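Local atomic coordinates of 2''-aminoglycoside nucleotidyltransferase (Klebsiella pneumoniae, PDB entry 4WQK), a protein that confers resistance to kanamycin, gentamicin, tobramycin and related aminoglycosides by adenylating their 2''-hydroxyl group in a magnesium-dependent reaction. Residues Thr8-His11 with Lys12-Ala16; Glu59-Val62 with Glu63-Gly67; Glu71-Tyr75 with Gly76-Glu80. All coordinates share one frame; numbering follows the deposited sequence.

Interaction 1 (Thr8-His11 with Lys12-Ala16); sequences TLIH and KILAA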
ATOM      1  N   THR A   8       2.335  -9.369  13.529  1.00 18.52           N
ATOM      2  CA  THR A   8       1.230  -9.727  14.416  1.00 18.89           C
ATOM      3  C   THR A   8       0.122  -8.682  14.279  1.00 20.43           C
ATOM      4  O   THR A   8      -1.073  -9.024  14.192  1.00 19.62           O
ATOM      5  CB  THR A   8       1.695  -9.823  15.866  1.00 22.21           C
ATOM      6  OG1 THR A   8       2.651 -10.888  15.980  1.00 26.64           O
ATOM      7  CG2 THR A   8       0.521 -10.125  16.769  1.00 28.73           C
ATOM      8  N   LEU A   9       0.490  -7.393  14.170  1.00 19.17           N
ATOM      9  CA  LEU A   9      -0.501  -6.339  14.015  1.00 19.05           C
ATOM     10  C   LEU A   9      -1.236  -6.402  12.685  1.00 15.16           C
ATOM     11  O   LEU A   9      -2.468  -6.239  12.635  1.00 16.07           O
ATOM     12  CB  LEU A   9       0.168  -4.964  14.199  1.00 18.26           C
ATOM     13  CG  LEU A   9      -0.813  -3.798  14.035  1.00 18.63           C
ATOM     14  CD1 LEU A   9      -1.903  -3.827  15.108  1.00 20.48           C
ATOM     15  CD2 LEU A   9       0.005  -2.507  14.165  1.00 21.87           C
ATOM     16  N   ILE A  10      -0.524  -6.638  11.582  1.00 14.56           N
ATOM     17  CA  ILE A  10      -1.122  -6.839  10.275  1.00 16.07           C
ATOM     18  C   ILE A  10      -2.134  -7.987  10.354  1.00 14.96           C
ATOM     19  O   ILE A  10      -3.271  -7.853   9.861  1.00 15.96           O
ATOM     20  CB  ILE A  10      -0.050  -7.133   9.191  1.00 16.86           C
ATOM     21  CG1 ILE A  10       0.738  -5.858   8.894  1.00 17.07           C
ATOM     22  CG2 ILE A  10      -0.716  -7.646   7.926  1.00 17.14           C
ATOM     23  CD1 ILE A  10       2.033  -6.112   8.068  1.00 18.11           C
ATOM     24  N   HIS A  11      -1.735  -9.089  10.972  1.00 15.24           N
ATOM     25  CA  HIS A  11      -2.686 -10.217  11.062  1.00 15.07           C
ATOM     26  C   HIS A  11      -3.914  -9.815  11.894  1.00 15.37           C
ATOM     27  O   HIS A  11      -5.077 -10.163  11.516  1.00 17.68           O
ATOM     28  CB  HIS A  11      -2.038 -11.482  11.652  1.00 14.95           C
ATOM     29  CG  HIS A  11      -1.137 -12.202  10.682  1.00 16.98           C
ATOM     30  ND1 HIS A  11      -0.813 -13.534  10.852  1.00 20.36           N
ATOM     31  CD2 HIS A  11      -0.508 -11.802   9.553  1.00 16.56           C
ATOM     32  CE1 HIS A  11      -0.019 -13.916   9.862  1.00 19.82           C
ATOM     33  NE2 HIS A  11       0.194 -12.878   9.066  1.00 16.56           N
ATOM     34  N   LYS A  12      -3.724  -9.113  13.002  1.00 15.93           N
ATOM     35  CA  LYS A  12      -4.902  -8.669  13.779  1.00 17.64           C
ATOM     36  C   LYS A  12      -5.828  -7.743  12.992  1.00 17.54           C
ATOM     37  O   LYS A  12      -7.060  -7.886  13.074  1.00 17.24           O
ATOM     38  CB  LYS A  12      -4.492  -7.946  15.059  1.00 19.64           C
ATOM     39  CG  LYS A  12      -3.948  -8.822  16.135  1.00 22.82           C
ATOM     40  CD  LYS A  12      -3.537  -8.012  17.375  1.00 25.34           C
ATOM     41  CE  LYS A  12      -3.109  -8.949  18.500  1.00 37.07           C
ATOM     42  NZ  LYS A  12      -1.917  -8.399  19.190  1.00 52.60           N
ATOM     43  N   ILE A  13      -5.276  -6.771  12.263  1.00 14.28           N
ATOM     44  CA  ILE A  13      -6.092  -5.857  11.474  1.00 14.65           C
ATOM     45  C   ILE A  13      -6.873  -6.620  10.416  1.00 15.82           C
ATOM     46  O   ILE A  13      -8.099  -6.396  10.245  1.00 15.52           O
ATOM     47  CB  ILE A  13      -5.209  -4.793  10.823  1.00 14.34           C
ATOM     48  CG1 ILE A  13      -4.658  -3.877  11.903  1.00 16.18           C
ATOM     49  CG2 ILE A  13      -6.007  -3.962   9.831  1.00 15.31           C
ATOM     50  CD1 ILE A  13      -3.466  -3.036  11.399  1.00 17.69           C
ATOM     51  N   LEU A  14      -6.197  -7.527   9.698  1.00 16.00           N
ATOM     52  CA  LEU A  14      -6.864  -8.224   8.612  1.00 16.79           C
ATOM     53  C   LEU A  14      -7.895  -9.197   9.166  1.00 15.86           C
ATOM     54  O   LEU A  14      -8.937  -9.435   8.512  1.00 16.38           O
ATOM     55  CB  LEU A  14      -5.863  -8.953   7.727  1.00 14.99           C
ATOM     56  CG  LEU A  14      -4.939  -7.964   7.016  1.00 15.27           C
ATOM     57  CD1 LEU A  14      -4.038  -8.797   6.121  1.00 15.60           C
ATOM     58  CD2 LEU A  14      -5.720  -6.974   6.160  1.00 17.14           C
ATOM     59  N   ALA A  15      -7.676  -9.795  10.352  1.00 15.02           N
ATOM     60  CA  ALA A  15      -8.684 -10.684  10.954  1.00 16.26           C
ATOM     61  C   ALA A  15      -9.954  -9.884  11.227  1.00 19.35           C
ATOM     62  O   ALA A  15     -11.072 -10.358  10.950  1.00 17.60           O
ATOM     63  CB  ALA A  15      -8.183 -11.292  12.212  1.00 16.68           C
ATOM     64  N   ALA A  16      -9.780  -8.718  11.811  1.00 15.52           N
ATOM     65  CA  ALA A  16     -10.951  -7.906  12.136  1.00 17.39           C
ATOM     66  C   ALA A  16     -11.642  -7.440  10.848  1.00 15.64           C
ATOM     67  O   ALA A  16     -12.886  -7.357  10.800  1.00 19.86           O
ATOM     68  CB  ALA A  16     -10.521  -6.725  12.988  1.00 16.57           C
TER

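Interaction 2 (Glu59-Val62 with Glu63-Gly67); sequences EAIV and EMLGG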
ATOM      1  N   GLU A  59     -11.704   2.750  10.887  1.00 17.34           N
ATOM      2  CA  GLU A  59     -11.432   3.487  12.118  1.00 20.53           C
ATOM      3  C   GLU A  59     -11.914   2.658  13.329  1.00 20.54           C
ATOM      4  O   GLU A  59     -11.281   2.660  14.376  1.00 20.71           O
ATOM      5  CB  GLU A  59     -12.090   4.877  12.110  1.00 21.95           C
ATOM      6  CG  GLU A  59     -11.449   5.853  11.109  1.00 22.59           C
ATOM      7  CD  GLU A  59     -11.916   7.299  11.310  1.00 29.83           C
ATOM      8  OE1 GLU A  59     -12.491   7.640  12.375  1.00 33.97           O
ATOM      9  OE2 GLU A  59     -11.686   8.143  10.419  1.00 28.76           O
ATOM     10  N   ALA A  60     -13.018   1.940  13.171  1.00 18.43           N
ATOM     11  CA  ALA A  60     -13.511   1.123  14.275  1.00 19.88           C
ATOM     12  C   ALA A  60     -12.537  -0.017  14.593  1.00 19.46           C
ATOM     13  O   ALA A  60     -12.360  -0.359  15.769  1.00 20.65           O
ATOM     14  CB  ALA A  60     -14.921   0.573  13.955  1.00 21.37           C
ATOM     15  N   ILE A  61     -11.922  -0.602  13.562  1.00 17.98           N
ATOM     16  CA  ILE A  61     -10.919  -1.635  13.791  1.00 17.84           C
ATOM     17  C   ILE A  61      -9.748  -1.054  14.580  1.00 18.86           C
ATOM     18  O   ILE A  61      -9.303  -1.633  15.586  1.00 20.23           O
ATOM     19  CB  ILE A  61     -10.454  -2.231  12.464  1.00 20.04           C
ATOM     20  CG1 ILE A  61     -11.586  -3.089  11.861  1.00 18.23           C
ATOM     21  CG2 ILE A  61      -9.145  -3.020  12.643  1.00 20.66           C
ATOM     22  CD1 ILE A  61     -11.304  -3.477  10.411  1.00 18.89           C
ATOM     23  N   VAL A  62      -9.289   0.120  14.153  1.00 19.29           N
ATOM     24  CA  VAL A  62      -8.175   0.776  14.836  1.00 20.76           C
ATOM     25  C   VAL A  62      -8.492   1.002  16.308  1.00 19.79           C
ATOM     26  O   VAL A  62      -7.684   0.693  17.188  1.00 22.99           O
ATOM     27  CB  VAL A  62      -7.831   2.130  14.156  1.00 18.75           C
ATOM     28  CG1 VAL A  62      -6.879   2.981  15.017  1.00 23.03           C
ATOM     29  CG2 VAL A  62      -7.254   1.891  12.754  1.00 22.77           C
ATOM     30  N   GLU A  63      -9.668   1.547  16.582  1.00 21.03           N
ATOM     31  CA  GLU A  63     -10.071   1.826  17.961  1.00 23.48           C
ATOM     32  C   GLU A  63     -10.199   0.545  18.779  1.00 25.74           C
ATOM     33  O   GLU A  63      -9.861   0.531  19.962  1.00 28.26           O
ATOM     34  CB  GLU A  63     -11.382   2.612  17.975  1.00 27.32           C
ATOM     35  CG  GLU A  63     -11.208   4.020  17.394  1.00 32.80           C
ATOM     36  CD  GLU A  63     -12.522   4.716  17.082  1.00 51.94           C
ATOM     37  OE1 GLU A  63     -13.531   4.438  17.772  1.00 57.97           O
ATOM     38  OE2 GLU A  63     -12.543   5.548  16.140  1.00 61.50           O
ATOM     39  N   MET A  64     -10.723  -0.516  18.166  1.00 22.22           N
ATOM     40  CA  MET A  64     -10.936  -1.765  18.873  1.00 24.66           C
ATOM     41  C   MET A  64      -9.590  -2.354  19.297  1.00 24.27           C
ATOM     42  O   MET A  64      -9.480  -2.993  20.346  1.00 27.24           O
ATOM     43  CB  MET A  64     -11.714  -2.731  17.970  1.00 28.85           C
ATOM     44  CG  MET A  64     -12.220  -3.954  18.658  1.00 32.94           C
ATOM     45  SD  MET A  64     -11.823  -5.411  17.737  1.00 88.59           S
ATOM     46  CE  MET A  64     -10.133  -5.421  18.242  1.00 25.63           C
ATOM     47  N   LEU A  65      -8.572  -2.115  18.491  1.00 21.68           N
ATOM     48  CA  LEU A  65      -7.205  -2.589  18.755  1.00 20.25           C
ATOM     49  C   LEU A  65      -6.424  -1.647  19.679  1.00 25.05           C
ATOM     50  O   LEU A  65      -5.226  -1.856  19.948  1.00 26.60           O
ATOM     51  CB  LEU A  65      -6.484  -2.758  17.420  1.00 20.57           C
ATOM     52  CG  LEU A  65      -6.943  -3.941  16.586  1.00 23.69           C
ATOM     53  CD1 LEU A  65      -6.178  -3.964  15.287  1.00 26.33           C
ATOM     54  CD2 LEU A  65      -6.739  -5.256  17.332  1.00 25.66           C
ATOM     55  N   GLY A  66      -7.088  -0.605  20.157  1.00 23.37           N
ATOM     56  CA  GLY A  66      -6.523   0.288  21.167  1.00 25.36           C
ATOM     57  C   GLY A  66      -5.768   1.477  20.600  1.00 26.02           C
ATOM     58  O   GLY A  66      -5.080   2.191  21.331  1.00 28.59           O
ATOM     59  N   GLY A  67      -5.930   1.720  19.306  1.00 23.86           N
ATOM     60  CA  GLY A  67      -5.261   2.836  18.665  1.00 23.22           C
ATOM     61  C   GLY A  67      -6.159   4.029  18.396  1.00 23.77           C
ATOM     62  O   GLY A  67      -7.310   4.117  18.862  1.00 28.07           O
TER

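Interaction 3 (Glu71-Tyr75 with Gly76-Glu80); sequences EELDY and GFLAE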
ATOM      1  N   GLU A  71      -3.409  11.763  12.423  1.00 24.33           N
ATOM      2  CA  GLU A  71      -3.122  12.858  11.506  1.00 27.76           C
ATOM      3  C   GLU A  71      -4.016  12.649  10.299  1.00 27.09           C
ATOM      4  O   GLU A  71      -4.154  11.530   9.797  1.00 24.87           O
ATOM      5  CB  GLU A  71      -1.632  12.861  11.134  1.00 29.74           C
ATOM      6  CG  GLU A  71      -1.183  13.926  10.169  1.00 37.93           C
ATOM      7  CD  GLU A  71       0.333  14.115  10.185  1.00 41.84           C
ATOM      8  OE1 GLU A  71       0.992  13.516  11.069  1.00 51.51           O
ATOM      9  OE2 GLU A  71       0.862  14.868   9.333  1.00 51.12           O
ATOM     10  N   GLU A  72      -4.651  13.718   9.859  1.00 28.04           N
ATOM     11  CA  GLU A  72      -5.472  13.688   8.672  1.00 25.09           C
ATOM     12  C   GLU A  72      -4.603  14.224   7.548  1.00 26.65           C
ATOM     13  O   GLU A  72      -3.965  15.239   7.714  1.00 28.54           O
ATOM     14  CB  GLU A  72      -6.724  14.546   8.878  1.00 29.09           C
ATOM     15  CG  GLU A  72      -7.734  14.469   7.783  1.00 31.37           C
ATOM     16  CD  GLU A  72      -8.399  13.101   7.719  1.00 32.79           C
ATOM     17  OE1 GLU A  72      -8.505  12.445   8.771  1.00 30.66           O
ATOM     18  OE2 GLU A  72      -8.772  12.694   6.600  1.00 36.91           O
ATOM     19  N   LEU A  73      -4.530  13.504   6.433  1.00 30.18           N
ATOM     20  CA  LEU A  73      -3.734  13.960   5.300  1.00 34.85           C
ATOM     21  C   LEU A  73      -4.661  14.404   4.183  1.00 33.23           C
ATOM     22  O   LEU A  73      -5.880  14.234   4.291  1.00 34.80           O
ATOM     23  CB  LEU A  73      -2.814  12.842   4.818  1.00 39.11           C
ATOM     24  CG  LEU A  73      -2.023  12.161   5.936  1.00 43.23           C
ATOM     25  CD1 LEU A  73      -1.578  10.798   5.479  1.00 44.89           C
ATOM     26  CD2 LEU A  73      -0.838  12.992   6.330  1.00 48.02           C
ATOM     27  N   ASP A  74      -4.091  14.918   3.103  1.00 32.32           N
ATOM     28  CA  ASP A  74      -4.892  15.367   1.974  1.00 34.68           C
ATOM     29  C   ASP A  74      -5.629  14.180   1.376  1.00 36.97           C
ATOM     30  O   ASP A  74      -6.806  14.289   1.046  1.00 42.59           O
ATOM     31  CB  ASP A  74      -4.027  16.057   0.916  1.00 41.97           C
ATOM     32  CG  ASP A  74      -3.906  17.561   1.147  1.00 51.79           C
ATOM     33  OD1 ASP A  74      -4.785  18.141   1.828  1.00 52.95           O
ATOM     34  OD2 ASP A  74      -2.944  18.178   0.629  1.00 62.73           O
ATOM     35  N   TYR A  75      -4.943  13.041   1.292  1.00 35.67           N
ATOM     36  CA  TYR A  75      -5.505  11.839   0.663  1.00 35.82           C
ATOM     37  C   TYR A  75      -5.418  10.586   1.492  1.00 33.03           C
ATOM     38  O   TYR A  75      -5.103   9.537   0.952  1.00 38.72           O
ATOM     39  CB  TYR A  75      -4.816  11.563  -0.665  1.00 47.28           C
ATOM     40  CG  TYR A  75      -5.053  12.644  -1.665  1.00 50.99           C
ATOM     41  CD1 TYR A  75      -6.252  12.710  -2.365  1.00 58.26           C
ATOM     42  CD2 TYR A  75      -4.095  13.620  -1.899  1.00 51.51           C
ATOM     43  CE1 TYR A  75      -6.484  13.710  -3.282  1.00 57.83           C
ATOM     44  CE2 TYR A  75      -4.318  14.626  -2.810  1.00 61.61           C
ATOM     45  CZ  TYR A  75      -5.514  14.667  -3.502  1.00 67.23           C
ATOM     46  OH  TYR A  75      -5.735  15.668  -4.417  1.00 69.74           O
ATOM     47  N   GLY A  76      -5.742  10.691   2.767  1.00 30.70           N
ATOM     48  CA  GLY A  76      -5.738   9.559   3.676  1.00 32.69           C
ATOM     49  C   GLY A  76      -5.557  10.027   5.106  1.00 25.42           C
ATOM     50  O   GLY A  76      -5.825  11.205   5.410  1.00 27.92           O
ATOM     51  N   PHE A  77      -5.143   9.114   5.986  1.00 21.74           N
ATOM     52  CA  PHE A  77      -4.918   9.461   7.384  1.00 22.23           C
ATOM     53  C   PHE A  77      -3.835   8.548   7.947  1.00 20.52           C
ATOM     54  O   PHE A  77      -3.596   7.474   7.374  1.00 21.05           O
ATOM     55  CB  PHE A  77      -6.224   9.361   8.210  1.00 21.36           C
ATOM     56  CG  PHE A  77      -6.794   7.948   8.347  1.00 22.20           C
ATOM     57  CD1 PHE A  77      -6.398   7.124   9.392  1.00 19.87           C
ATOM     58  CD2 PHE A  77      -7.706   7.449   7.429  1.00 19.87           C
ATOM     59  CE1 PHE A  77      -6.925   5.849   9.537  1.00 21.50           C
ATOM     60  CE2 PHE A  77      -8.218   6.161   7.562  1.00 21.01           C
ATOM     61  CZ  PHE A  77      -7.825   5.369   8.620  1.00 21.73           C
ATOM     62  N   LEU A  78      -3.187   8.994   9.024  1.00 19.57           N
ATOM     63  CA  LEU A  78      -2.227   8.192   9.809  1.00 19.56           C
ATOM     64  C   LEU A  78      -2.910   7.771  11.086  1.00 22.98           C
ATOM     65  O   LEU A  78      -3.624   8.566  11.721  1.00 24.99           O
ATOM     66  CB  LEU A  78      -0.937   8.963  10.144  1.00 21.60           C
ATOM     67  CG  LEU A  78      -0.244   9.620   8.955  1.00 25.59           C
ATOM     68  CD1 LEU A  78       0.992  10.441   9.420  1.00 28.69           C
ATOM     69  CD2 LEU A  78       0.113   8.574   7.903  1.00 27.04           C
ATOM     70  N   ALA A  79      -2.741   6.498  11.433  1.00 20.32           N
ATOM     71  CA  ALA A  79      -3.206   5.995  12.722  1.00 20.22           C
ATOM     72  C   ALA A  79      -2.046   5.374  13.475  1.00 19.75           C
ATOM     73  O   ALA A  79      -1.040   4.960  12.875  1.00 23.16           O
ATOM     74  CB  ALA A  79      -4.289   4.968  12.521  1.00 20.51           C
ATOM     75  N   GLU A  80      -2.143   5.358  14.800  1.00 21.84           N
ATOM     76  CA  GLU A  80      -1.148   4.647  15.589  1.00 24.91           C
ATOM     77  C   GLU A  80      -1.833   3.602  16.444  1.00 27.39           C
ATOM     78  O   GLU A  80      -2.907   3.827  16.982  1.00 25.35           O
ATOM     79  CB  GLU A  80      -0.313   5.596  16.473  1.00 31.83           C
ATOM     80  CG  GLU A  80      -1.084   6.389  17.486  1.00 47.26           C
ATOM     81  CD  GLU A  80      -0.166   7.201  18.391  1.00 55.32           C
ATOM     82  OE1 GLU A  80       0.626   8.028  17.875  1.00 56.53           O
ATOM     83  OE2 GLU A  80      -0.229   6.990  19.626  1.00 59.81           O
TER

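Interaction 1 (Thr8-His11 with Lys12-Ala16)
Helix 5-19, the first helix of the N-terminal domain, carries this contact, in which Leu9 and Ile10 meet Ile13 and Leu14 one turn further on. CG of Leu9 lies 3.8 Å from CD1 of Ile13, the two side chains slanting across one another. Leu9 holds its CG anti to the backbone N (chi1 179°), which swings the isobutyl group beside its own carbonyl carbon and brings the branch point to the tip of the isoleucine. Ile10 and Leu14 run side by side in the same direction, with CG2 of Ile10 4.0 Å from CD1 of Leu14. All four of these side chains are buried. Leu9, Ile10 and Ile13 form the face of an amphipathic helix laid against the nucleotidyltransferase sheet: Leu9 and Ile10 rest on Ile46, while Ile13 reaches Leu86. Leu14 packs instead on Val121 of strand 119-121. The backbone is a regular alpha-helix, with Ile13 N donating to Leu9 O at 2.9 Å and Leu14 N to Ile10 O at the same distance. The later side chains also lean on the carbonyls of the preceding turn, as CG of Leu14 does at 3.3 Å from Ile10 O. On the exposed flank, Lys12 lies alongside Thr8, and its NZ comes within 3.8 Å of the methyl CG2 of Thr8. The hydroxyl of Thr8 instead bonds back to the carbonyl of Thr4. The ring of His11 hydrogen-bonds through NE2 to the carbonyl O of Ile116, tying the helix to the C-terminal domain.

Interaction 2 (Glu59-Val62 with Glu63-Gly67)
The carbonyl oxygen of Val62 accepts two hydrogen bonds from the chain beyond it, a sound one from Gly67 N at 2.9 Å and a weak one from Leu65 N at 3.2 Å. The Gly67 bond and that from Gly66 N to Glu63 O make the Schellman motif that ends helix 55-64. Gly66 takes a positive phi of 91° there and turns the chain out of the helix. The Gly67 N-H comes to the Val62 oxygen well tilted from the carbonyl plane, by 32°. Leu65 N donates chiefly to Ile61 O, at 3.0 Å. Ile61 and Leu65 lie side by side, CG2 of Ile61 4.1 Å from CD1 of Leu65, on the flank that faces helix 5-19. On another flank, Glu59 and Glu63 bring like charges near each other, OE1 of Glu59 standing 4.3 Å from OE2 of Glu63; a salt bridge from Glu59 OE2 to Arg55 probably eases the repulsion. Val62 sets CG1 anti to its backbone N (chi1 168°), which lays that methyl 3.6 Å from C of Gly67.

Interaction 3 (Glu71-Tyr75 with Gly76-Glu80)
Leu78 N donates to Glu71 O at 2.8 Å, and Glu71 N returns a longer bond of 3.3 Å to Leu78 O, pairing the two strands of the beta hairpin 68-73/76-81 in antiparallel fashion. Nearer the turn, Leu73 N donates to Gly76 O, also at 2.8 Å. On the face that carries Glu71, Leu73 and Leu78, the Leu78 side chain is touched by both others. Leu73 meets it at about a right angle, CD1 against CD2 of Leu78 at 3.7 Å, while the extended Glu71 runs alongside. Gly76 follows Tyr75 out of the turn at a phi of 156°. On the opposite face, Glu72 bends at chi2 (68°) and brings its carboxylate back over the partner strand, OE1 of Glu72 coming 3.9 Å from CB of Phe77. Phe77 places its CG between backbone N and carbonyl carbon, sending the ring away from residues 71-75 towards Phe50 and Leu58, with Val69 also beside it. Further out, strand 84-93 flanks 76-81, and Leu78 touches Asp87, a magnesium ligand. The bent carboxylate of Glu72 is held from outside the hairpin by a salt bridge between its OE1 and NH2 of Arg55.

In the fold
The three contacts follow one another along the N-terminal domain. Interactions 1 and 2, with centres about 11 Å apart, join where helix 5-19 meets the end of helix 55-64 and the residue after it: CG1 of Ile13 touches CD1 of Leu65 at 3.7 Å, and CB of Ala16 touches CG1 of Ile61 at 4.0 Å. Interaction 2 also reaches interaction 3, through CG1 of Val62 and CB of Ala79 at 4.1 Å, whereas interactions 1 and 3 do not touch. Interaction 3 lies nearest the catalytic centre, the Leu78 side chain being about 6 Å from a bound magnesium ion. The Ile10 side chain in interaction 1 is about 10 Å from a magnesium ion.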